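Local coordinates for cell wall surface anchor protein (Streptococcus agalactiae, PDB 4Z1P) that is probably anchored in the streptococcal cell wall and, as a member of the antigen I/II adhesin family, presumably helps the bacterium attach to surfaces and host cells, at residues D59-A64 against L141-K146; Y278-F282 against F296-I302. One frame throughout, in Å; residues are numbered along the deposited sequence.

How the contacts relate
Both contacts join the two facing sheets of a beta sandwich, each in a different domain of the chain, with centres about 33 Å apart and no touch between them. Contact 1 packs strand 55-61 against strand 137-145 and is partly buried: it starts in the sandwich interior and runs out to a loop at its end. Contact 2 packs strand 277-282 against strand 298-306, and all its touching residues are buried. Their chemistry follows this difference. The edge of contact 1 is held by backbone carbonyls and a lysine, beyond a few apolar touches in the interior, whereas contact 2 relies on aromatic rings and a carboxylate enclosed between the sheets.

Contact 1: D59-A64 against L141-K146; sequences DQPNEA and LSFKVK
P61 and F143 meet between two sheets, the proline ring and the phenyl side chain crossing at about a right angle. CG of P61 rests 4.0 Å from CE1 of F143, near the outer end of the phenyl ring. F143 reaches there because its CG stands anti to the carbonyl carbon (chi1 -73°), which sends the ring from strand 137-145 toward 59-61. A proline, its ring closed and puckered, suits the spot, since it offers a compact, rigid hydrocarbon surface.

D59 slides past F143 in the opposite direction, its carboxylate plane 37° from the ring plane and OD1 4.0 Å from CZ of F143. L141 approaches D59 from the opposite direction and brings its CD1 methyl to 3.5 Å from OD2 of D59. That buried oxygen accepts a hydrogen bond from N156 on strand 153-162, so the acid has a polar partner amid apolar neighbours, W118 and V158 among them.

Beyond the strands the link becomes polar. The backbone N of K146 gives a nearly straight bond to O of A64 (2.8 Å, 172° at the hydrogen). The K146 side chain runs extended and bends only at its last torsion, its NZ hydrogen-bonding at 3.2 Å to O of E63 from above the carbonyl plane. N62 shapes this loop: its OD1 accepts from N of A64 in an Asx turn.

Two successive carbonyls are thus gripped by one lysine, through backbone and side chain, which ties the turn after strand 55-61 to the end of strand 137-145 where the interior gives way to solvent.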
ATOM      1  N   ASP A  59       9.856   4.978  17.125  1.00  9.76           N
ATOM      2  CA  ASP A  59       8.864   4.520  16.139  1.00 10.26           C
ATOM      3  C   ASP A  59       8.815   2.972  16.083  1.00 13.05           C
ATOM      4  O   ASP A  59       9.861   2.315  15.908  1.00 11.31           O
ATOM      5  CB  ASP A  59       9.165   5.048  14.757  1.00 10.04           C
ATOM      6  CG  ASP A  59       8.072   4.689  13.755  1.00 10.66           C
ATOM      7  OD1 ASP A  59       7.834   3.470  13.430  1.00 12.17           O
ATOM      8  OD2 ASP A  59       7.420   5.614  13.293  1.00 10.10           O
ATOM      9  N   GLN A  60       7.635   2.393  16.312  1.00 12.63           N
ATOM     10  CA  GLN A  60       7.501   0.957  16.323  1.00 15.68           C
ATOM     11  C   GLN A  60       6.516   0.543  15.247  1.00 13.43           C
ATOM     12  O   GLN A  60       5.295   0.650  15.430  1.00 13.57           O
ATOM     13  CB  GLN A  60       7.111   0.514  17.732  1.00 19.41           C
ATOM     14  CG  GLN A  60       6.440  -0.846  17.987  1.00 25.91           C
ATOM     15  CD  GLN A  60       7.354  -1.961  17.889  1.00 28.64           C
ATOM     16  OE1 GLN A  60       7.633  -2.617  18.869  1.00 34.10           O
ATOM     17  NE2 GLN A  60       7.839  -2.233  16.667  1.00 37.89           N
ATOM     18  N   PRO A  61       7.026   0.072  14.133  1.00 14.35           N
ATOM     19  CA  PRO A  61       6.220  -0.524  13.069  1.00 15.61           C
ATOM     20  C   PRO A  61       5.824  -1.963  13.458  1.00 15.09           C
ATOM     21  O   PRO A  61       6.529  -2.606  14.231  1.00 16.48           O
ATOM     22  CB  PRO A  61       7.178  -0.542  11.863  1.00 16.17           C
ATOM     23  CG  PRO A  61       8.530  -0.368  12.401  1.00 16.40           C
ATOM     24  CD  PRO A  61       8.474   0.022  13.828  1.00 15.43           C
ATOM     25  N   ASN A  62       4.786  -2.506  12.883  1.00 16.04           N
ATOM     26  CA  ASN A  62       4.538  -3.973  13.043  1.00 18.29           C
ATOM     27  C   ASN A  62       5.318  -4.774  11.990  1.00 19.69           C
ATOM     28  O   ASN A  62       6.105  -4.214  11.219  1.00 20.17           O
ATOM     29  CB  ASN A  62       3.050  -4.270  13.122  1.00 18.40           C
ATOM     30  CG  ASN A  62       2.369  -4.276  11.774  1.00 17.65           C
ATOM     31  OD1 ASN A  62       2.858  -3.730  10.804  1.00 15.03           O
ATOM     32  ND2 ASN A  62       1.208  -4.916  11.721  1.00 17.57           N
ATOM     33  N   GLU A  63       5.107  -6.081  11.950  1.00 18.82           N
ATOM     34  CA  GLU A  63       5.924  -6.964  11.138  1.00 23.74           C
ATOM     35  C   GLU A  63       5.775  -6.690   9.651  1.00 20.26           C
ATOM     36  O   GLU A  63       6.451  -7.253   8.844  1.00 23.06           O
ATOM     37  CB  GLU A  63       5.581  -8.447  11.510  1.00 29.26           C
ATOM     38  CG  GLU A  63       4.150  -8.910  11.181  1.00 31.05           C
ATOM     39  CD  GLU A  63       3.048  -8.553  12.198  1.00 37.60           C
ATOM     40  OE1 GLU A  63       3.272  -7.803  13.219  1.00 37.89           O
ATOM     41  OE2 GLU A  63       1.902  -9.068  11.967  1.00 42.79           O
ATOM     42  N   ALA A  64       4.830  -5.876   9.261  1.00 18.03           N
ATOM     43  CA  ALA A  64       4.598  -5.729   7.834  1.00 19.28           C
ATOM     44  C   ALA A  64       5.587  -4.858   7.163  1.00 19.06           C
ATOM     45  O   ALA A  64       5.728  -4.944   5.937  1.00 19.82           O
ATOM     46  CB  ALA A  64       3.226  -5.192   7.535  1.00 18.52           C
ATOM     47  N   LEU A 141       8.854   9.950   7.679  1.00 14.71           N
ATOM     48  CA  LEU A 141       9.371   8.568   7.615  1.00 15.04           C
ATOM     49  C   LEU A 141       8.656   7.778   6.528  1.00 17.18           C
ATOM     50  O   LEU A 141       7.470   7.728   6.487  1.00 19.64           O
ATOM     51  CB  LEU A 141       9.178   7.879   8.912  1.00 14.19           C
ATOM     52  CG  LEU A 141       9.828   8.511  10.145  1.00 14.29           C
ATOM     53  CD1 LEU A 141       9.329   7.778  11.396  1.00 14.41           C
ATOM     54  CD2 LEU A 141      11.357   8.534  10.056  1.00 14.06           C
ATOM     55  N   SER A 142       9.369   7.059   5.699  1.00 15.42           N
ATOM     56  CA  SER A 142       8.708   6.271   4.697  1.00 16.94           C
ATOM     57  C   SER A 142       9.212   4.804   4.664  1.00 15.21           C
ATOM     58  O   SER A 142      10.413   4.502   4.785  1.00 16.09           O
ATOM     59  CB  SER A 142       8.791   6.949   3.309  1.00 19.34           C
ATOM     60  OG  SER A 142       9.873   6.436   2.612  1.00 28.50           O
ATOM     61  N   PHE A 143       8.268   3.904   4.516  1.00 14.21           N
ATOM     62  CA  PHE A 143       8.517   2.433   4.609  1.00 14.57           C
ATOM     63  C   PHE A 143       7.952   1.767   3.399  1.00 15.60           C
ATOM     64  O   PHE A 143       6.900   2.188   2.893  1.00 16.71           O
ATOM     65  CB  PHE A 143       7.772   1.796   5.795  1.00 14.24           C
ATOM     66  CG  PHE A 143       8.337   2.100   7.168  1.00 14.02           C
ATOM     67  CD1 PHE A 143       9.304   1.268   7.766  1.00 15.40           C
ATOM     68  CD2 PHE A 143       7.865   3.182   7.915  1.00 13.46           C
ATOM     69  CE1 PHE A 143       9.728   1.521   9.077  1.00 13.31           C
ATOM     70  CE2 PHE A 143       8.327   3.437   9.193  1.00 12.80           C
ATOM     71  CZ  PHE A 143       9.218   2.600   9.793  1.00 13.64           C
ATOM     72  N   LYS A 144       8.646   0.743   2.938  1.00 16.59           N
ATOM     73  CA  LYS A 144       8.090  -0.221   2.016  1.00 18.88           C
ATOM     74  C   LYS A 144       7.448  -1.321   2.808  1.00 17.94           C
ATOM     75  O   LYS A 144       7.700  -1.471   4.015  1.00 17.08           O
ATOM     76  CB  LYS A 144       9.139  -0.827   1.138  1.00 21.21           C
ATOM     77  CG  LYS A 144      10.007   0.101   0.368  1.00 25.83           C
ATOM     78  CD  LYS A 144       9.245   0.905  -0.638  1.00 34.04           C
ATOM     79  CE  LYS A 144      10.204   1.823  -1.404  1.00 42.80           C
ATOM     80  NZ  LYS A 144       9.531   3.049  -1.960  1.00 47.99           N
ATOM     81  N   VAL A 145       6.657  -2.144   2.131  1.00 17.62           N
ATOM     82  CA  VAL A 145       5.949  -3.246   2.798  1.00 18.08           C
ATOM     83  C   VAL A 145       6.737  -4.503   2.450  1.00 19.30           C
ATOM     84  O   VAL A 145       7.233  -4.637   1.327  1.00 18.37           O
ATOM     85  CB  VAL A 145       4.494  -3.406   2.257  1.00 19.24           C
ATOM     86  CG1 VAL A 145       3.787  -4.550   2.925  1.00 21.95           C
ATOM     87  CG2 VAL A 145       3.718  -2.120   2.467  1.00 19.86           C
ATOM     88  N   LYS A 146       6.823  -5.426   3.392  1.00 20.10           N
ATOM     89  CA  LYS A 146       7.599  -6.649   3.166  1.00 21.75           C
ATOM     90  C   LYS A 146       6.874  -7.487   2.125  1.00 20.87           C
ATOM     91  O   LYS A 146       5.684  -7.632   2.191  1.00 19.72           O
ATOM     92  CB  LYS A 146       7.797  -7.461   4.419  1.00 23.00           C
ATOM     93  CG  LYS A 146       8.891  -6.932   5.345  1.00 25.55           C
ATOM     94  CD  LYS A 146       8.964  -7.817   6.578  1.00 29.75           C
ATOM     95  CE  LYS A 146      10.146  -7.478   7.498  1.00 31.60           C
ATOM     96  NZ  LYS A 146       9.631  -7.499   8.895  1.00 34.28           N
TER

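Contact 2: Y278-F282 against F296-I302; sequences YELAF and FGADDFI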
ATOM      1  N   TYR A 278      -2.284 -10.138 -26.608  1.00 22.15           N
ATOM      2  CA  TYR A 278      -3.473  -9.310 -26.433  1.00 20.28           C
ATOM      3  C   TYR A 278      -3.309  -8.407 -25.182  1.00 22.14           C
ATOM      4  O   TYR A 278      -2.742  -8.856 -24.196  1.00 21.00           O
ATOM      5  CB  TYR A 278      -4.625 -10.280 -26.180  1.00 19.96           C
ATOM      6  CG  TYR A 278      -5.907  -9.650 -25.735  1.00 19.57           C
ATOM      7  CD1 TYR A 278      -6.139  -9.402 -24.393  1.00 19.15           C
ATOM      8  CD2 TYR A 278      -6.885  -9.263 -26.642  1.00 19.82           C
ATOM      9  CE1 TYR A 278      -7.285  -8.809 -23.956  1.00 18.41           C
ATOM     10  CE2 TYR A 278      -8.070  -8.672 -26.196  1.00 19.73           C
ATOM     11  CZ  TYR A 278      -8.260  -8.464 -24.841  1.00 19.80           C
ATOM     12  OH  TYR A 278      -9.414  -7.933 -24.373  1.00 18.77           O
ATOM     13  N   GLU A 279      -3.754  -7.149 -25.238  1.00 21.34           N
ATOM     14  CA  GLU A 279      -3.815  -6.328 -24.027  1.00 23.00           C
ATOM     15  C   GLU A 279      -5.064  -5.549 -24.074  1.00 21.23           C
ATOM     16  O   GLU A 279      -5.419  -4.986 -25.137  1.00 20.88           O
ATOM     17  CB  GLU A 279      -2.631  -5.386 -23.947  1.00 27.75           C
ATOM     18  CG  GLU A 279      -2.776  -4.362 -22.845  1.00 29.79           C
ATOM     19  CD  GLU A 279      -1.678  -3.350 -22.937  1.00 32.95           C
ATOM     20  OE1 GLU A 279      -2.012  -2.166 -23.160  1.00 34.24           O
ATOM     21  OE2 GLU A 279      -0.518  -3.771 -22.815  1.00 35.31           O
ATOM     22  N   LEU A 280      -5.758  -5.525 -22.954  1.00 19.87           N
ATOM     23  CA  LEU A 280      -6.839  -4.611 -22.760  1.00 19.35           C
ATOM     24  C   LEU A 280      -6.491  -3.712 -21.561  1.00 21.59           C
ATOM     25  O   LEU A 280      -6.228  -4.221 -20.433  1.00 21.00           O
ATOM     26  CB  LEU A 280      -8.129  -5.348 -22.506  1.00 21.48           C
ATOM     27  CG  LEU A 280      -9.333  -4.391 -22.364  1.00 22.64           C
ATOM     28  CD1 LEU A 280     -10.674  -5.007 -22.766  1.00 23.59           C
ATOM     29  CD2 LEU A 280      -9.445  -3.769 -20.972  1.00 24.37           C
ATOM     30  N   ALA A 281      -6.507  -2.397 -21.774  1.00 21.44           N
ATOM     31  CA  ALA A 281      -6.048  -1.454 -20.745  1.00 21.87           C
ATOM     32  C   ALA A 281      -7.042  -0.380 -20.549  1.00 23.74           C
ATOM     33  O   ALA A 281      -7.550   0.216 -21.530  1.00 24.15           O
ATOM     34  CB  ALA A 281      -4.683  -0.853 -21.100  1.00 20.45           C
ATOM     35  N   PHE A 282      -7.344  -0.111 -19.282  1.00 20.53           N
ATOM     36  CA  PHE A 282      -8.168   1.031 -18.979  1.00 22.05           C
ATOM     37  C   PHE A 282      -7.391   2.323 -19.102  1.00 22.51           C
ATOM     38  O   PHE A 282      -6.199   2.420 -18.787  1.00 22.53           O
ATOM     39  CB  PHE A 282      -8.791   0.904 -17.592  1.00 23.30           C
ATOM     40  CG  PHE A 282     -10.028   0.087 -17.594  1.00 22.32           C
ATOM     41  CD1 PHE A 282      -9.968  -1.288 -17.591  1.00 25.18           C
ATOM     42  CD2 PHE A 282     -11.282   0.705 -17.627  1.00 21.70           C
ATOM     43  CE1 PHE A 282     -11.138  -2.057 -17.572  1.00 23.72           C
ATOM     44  CE2 PHE A 282     -12.445  -0.042 -17.665  1.00 22.02           C
ATOM     45  CZ  PHE A 282     -12.388  -1.434 -17.628  1.00 21.65           C
ATOM     46  N   PHE A 296     -14.193  -0.969  -7.771  1.00 18.53           N
ATOM     47  CA  PHE A 296     -14.083  -0.926  -9.231  1.00 19.90           C
ATOM     48  C   PHE A 296     -13.487  -2.183  -9.736  1.00 21.14           C
ATOM     49  O   PHE A 296     -12.445  -2.669  -9.239  1.00 19.01           O
ATOM     50  CB  PHE A 296     -13.202   0.204  -9.695  1.00 21.26           C
ATOM     51  CG  PHE A 296     -12.840   0.106 -11.141  1.00 21.37           C
ATOM     52  CD1 PHE A 296     -13.735   0.526 -12.110  1.00 24.29           C
ATOM     53  CD2 PHE A 296     -11.653  -0.457 -11.538  1.00 21.57           C
ATOM     54  CE1 PHE A 296     -13.435   0.384 -13.450  1.00 24.35           C
ATOM     55  CE2 PHE A 296     -11.322  -0.548 -12.877  1.00 22.87           C
ATOM     56  CZ  PHE A 296     -12.236  -0.173 -13.840  1.00 24.78           C
ATOM     57  N   GLY A 297     -14.134  -2.754 -10.732  1.00 19.64           N
ATOM     58  CA  GLY A 297     -13.510  -3.831 -11.391  1.00 18.80           C
ATOM     59  C   GLY A 297     -14.231  -4.171 -12.701  1.00 18.37           C
ATOM     60  O   GLY A 297     -15.359  -3.752 -12.945  1.00 17.46           O
ATOM     61  N   ALA A 298     -13.560  -4.987 -13.505  1.00 19.62           N
ATOM     62  CA  ALA A 298     -14.148  -5.479 -14.738  1.00 18.14           C
ATOM     63  C   ALA A 298     -13.753  -6.901 -15.045  1.00 19.06           C
ATOM     64  O   ALA A 298     -12.664  -7.397 -14.628  1.00 17.41           O
ATOM     65  CB  ALA A 298     -13.747  -4.579 -15.880  1.00 19.35           C
ATOM     66  N   ASP A 299     -14.647  -7.565 -15.806  1.00 17.34           N
ATOM     67  CA  ASP A 299     -14.325  -8.824 -16.433  1.00 16.84           C
ATOM     68  C   ASP A 299     -14.155  -8.590 -17.951  1.00 19.57           C
ATOM     69  O   ASP A 299     -14.806  -7.685 -18.524  1.00 18.80           O
ATOM     70  CB  ASP A 299     -15.442  -9.827 -16.184  1.00 19.41           C
ATOM     71  CG  ASP A 299     -15.548 -10.277 -14.741  1.00 21.05           C
ATOM     72  OD1 ASP A 299     -14.541 -10.260 -13.999  1.00 18.64           O
ATOM     73  OD2 ASP A 299     -16.653 -10.657 -14.329  1.00 21.47           O
ATOM     74  N   ASP A 300     -13.240  -9.341 -18.561  1.00 18.52           N
ATOM     75  CA  ASP A 300     -12.937  -9.240 -19.977  1.00 21.80           C
ATOM     76  C   ASP A 300     -13.155 -10.632 -20.586  1.00 23.38           C
ATOM     77  O   ASP A 300     -12.703 -11.659 -20.027  1.00 24.37           O
ATOM     78  CB  ASP A 300     -11.488  -8.815 -20.178  1.00 23.11           C
ATOM     79  CG  ASP A 300     -11.137  -8.541 -21.632  1.00 27.79           C
ATOM     80  OD1 ASP A 300     -12.053  -8.382 -22.465  1.00 28.15           O
ATOM     81  OD2 ASP A 300      -9.916  -8.483 -21.932  1.00 29.90           O
ATOM     82  N   PHE A 301     -13.857 -10.667 -21.710  1.00 20.41           N
ATOM     83  CA  PHE A 301     -14.242 -11.897 -22.367  1.00 18.82           C
ATOM     84  C   PHE A 301     -13.577 -11.826 -23.740  1.00 21.12           C
ATOM     85  O   PHE A 301     -13.852 -10.897 -24.481  1.00 23.11           O
ATOM     86  CB  PHE A 301     -15.727 -11.922 -22.526  1.00 19.42           C
ATOM     87  CG  PHE A 301     -16.468 -12.078 -21.246  1.00 20.32           C
ATOM     88  CD1 PHE A 301     -16.700 -13.334 -20.727  1.00 21.41           C
ATOM     89  CD2 PHE A 301     -16.842 -10.960 -20.498  1.00 21.59           C
ATOM     90  CE1 PHE A 301     -17.391 -13.501 -19.498  1.00 23.59           C
ATOM     91  CE2 PHE A 301     -17.560 -11.112 -19.310  1.00 21.85           C
ATOM     92  CZ  PHE A 301     -17.821 -12.385 -18.793  1.00 21.38           C
ATOM     93  N   ILE A 302     -12.672 -12.756 -24.010  1.00 19.40           N
ATOM     94  CA  ILE A 302     -11.942 -12.838 -25.258  1.00 20.64           C
ATOM     95  C   ILE A 302     -12.453 -14.006 -26.102  1.00 21.16           C
ATOM     96  O   ILE A 302     -12.361 -15.147 -25.709  1.00 18.30           O
ATOM     97  CB  ILE A 302     -10.454 -13.023 -25.006  1.00 22.00           C
ATOM     98  CG1 ILE A 302      -9.897 -11.872 -24.249  1.00 22.86           C
ATOM     99  CG2 ILE A 302      -9.699 -13.136 -26.305  1.00 23.26           C
ATOM    100  CD1 ILE A 302      -8.586 -12.228 -23.562  1.00 24.68           C
TER
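F282 and F296 form a T-shaped stack: the edge of F296 points at the face of F282, with the planes at 89° and the centroids 5.3 Å apart. CZ of F296 makes the touch, 3.8 Å from CE2 of F282, offset toward the rim of that ring. F296 reaches across because its CG is anti to the backbone N. Beside it A298 sets its CB 3.8 Å from CZ of F282; against so large a ring a single methyl is enough to make the touch. Y225 stacks edge-to-face with F296, extending the aromatic cluster.

At the other end Y278 takes part in a CH-pi contact. The CD1 methyl of I302 lies over one face of the tyrosine ring, 3.9 Å from its centroid and 21° off the normal. Isoleucine suits this place, since its longer branch can reach the ring from the opposite sheet.

The polar interaction lies between these apolar ends. OH of Y278 and OD2 of D300 make a short hydrogen bond of 2.6 Å; the oxygen sits at the ring edge near its plane, and the two flat groups are 30° apart. OD2 of D241 is a second acceptor within reach of the same hydroxyl, which has one proton to offer; the closeness of the two carboxylates would probably raise the affinity of one for a proton. L280 borders this polar group with hydrocarbon, its CD1 3.7 Å from OD1 of D300.

Alternate residues on each strand, Y278, L280 and F282 against A298, D300 and I302, point inward from strands of two separate sheets, running roughly antiparallel to each other, the layered interior of a beta sandwich, here in the C-terminal domain of an antigen I/II-type adhesin.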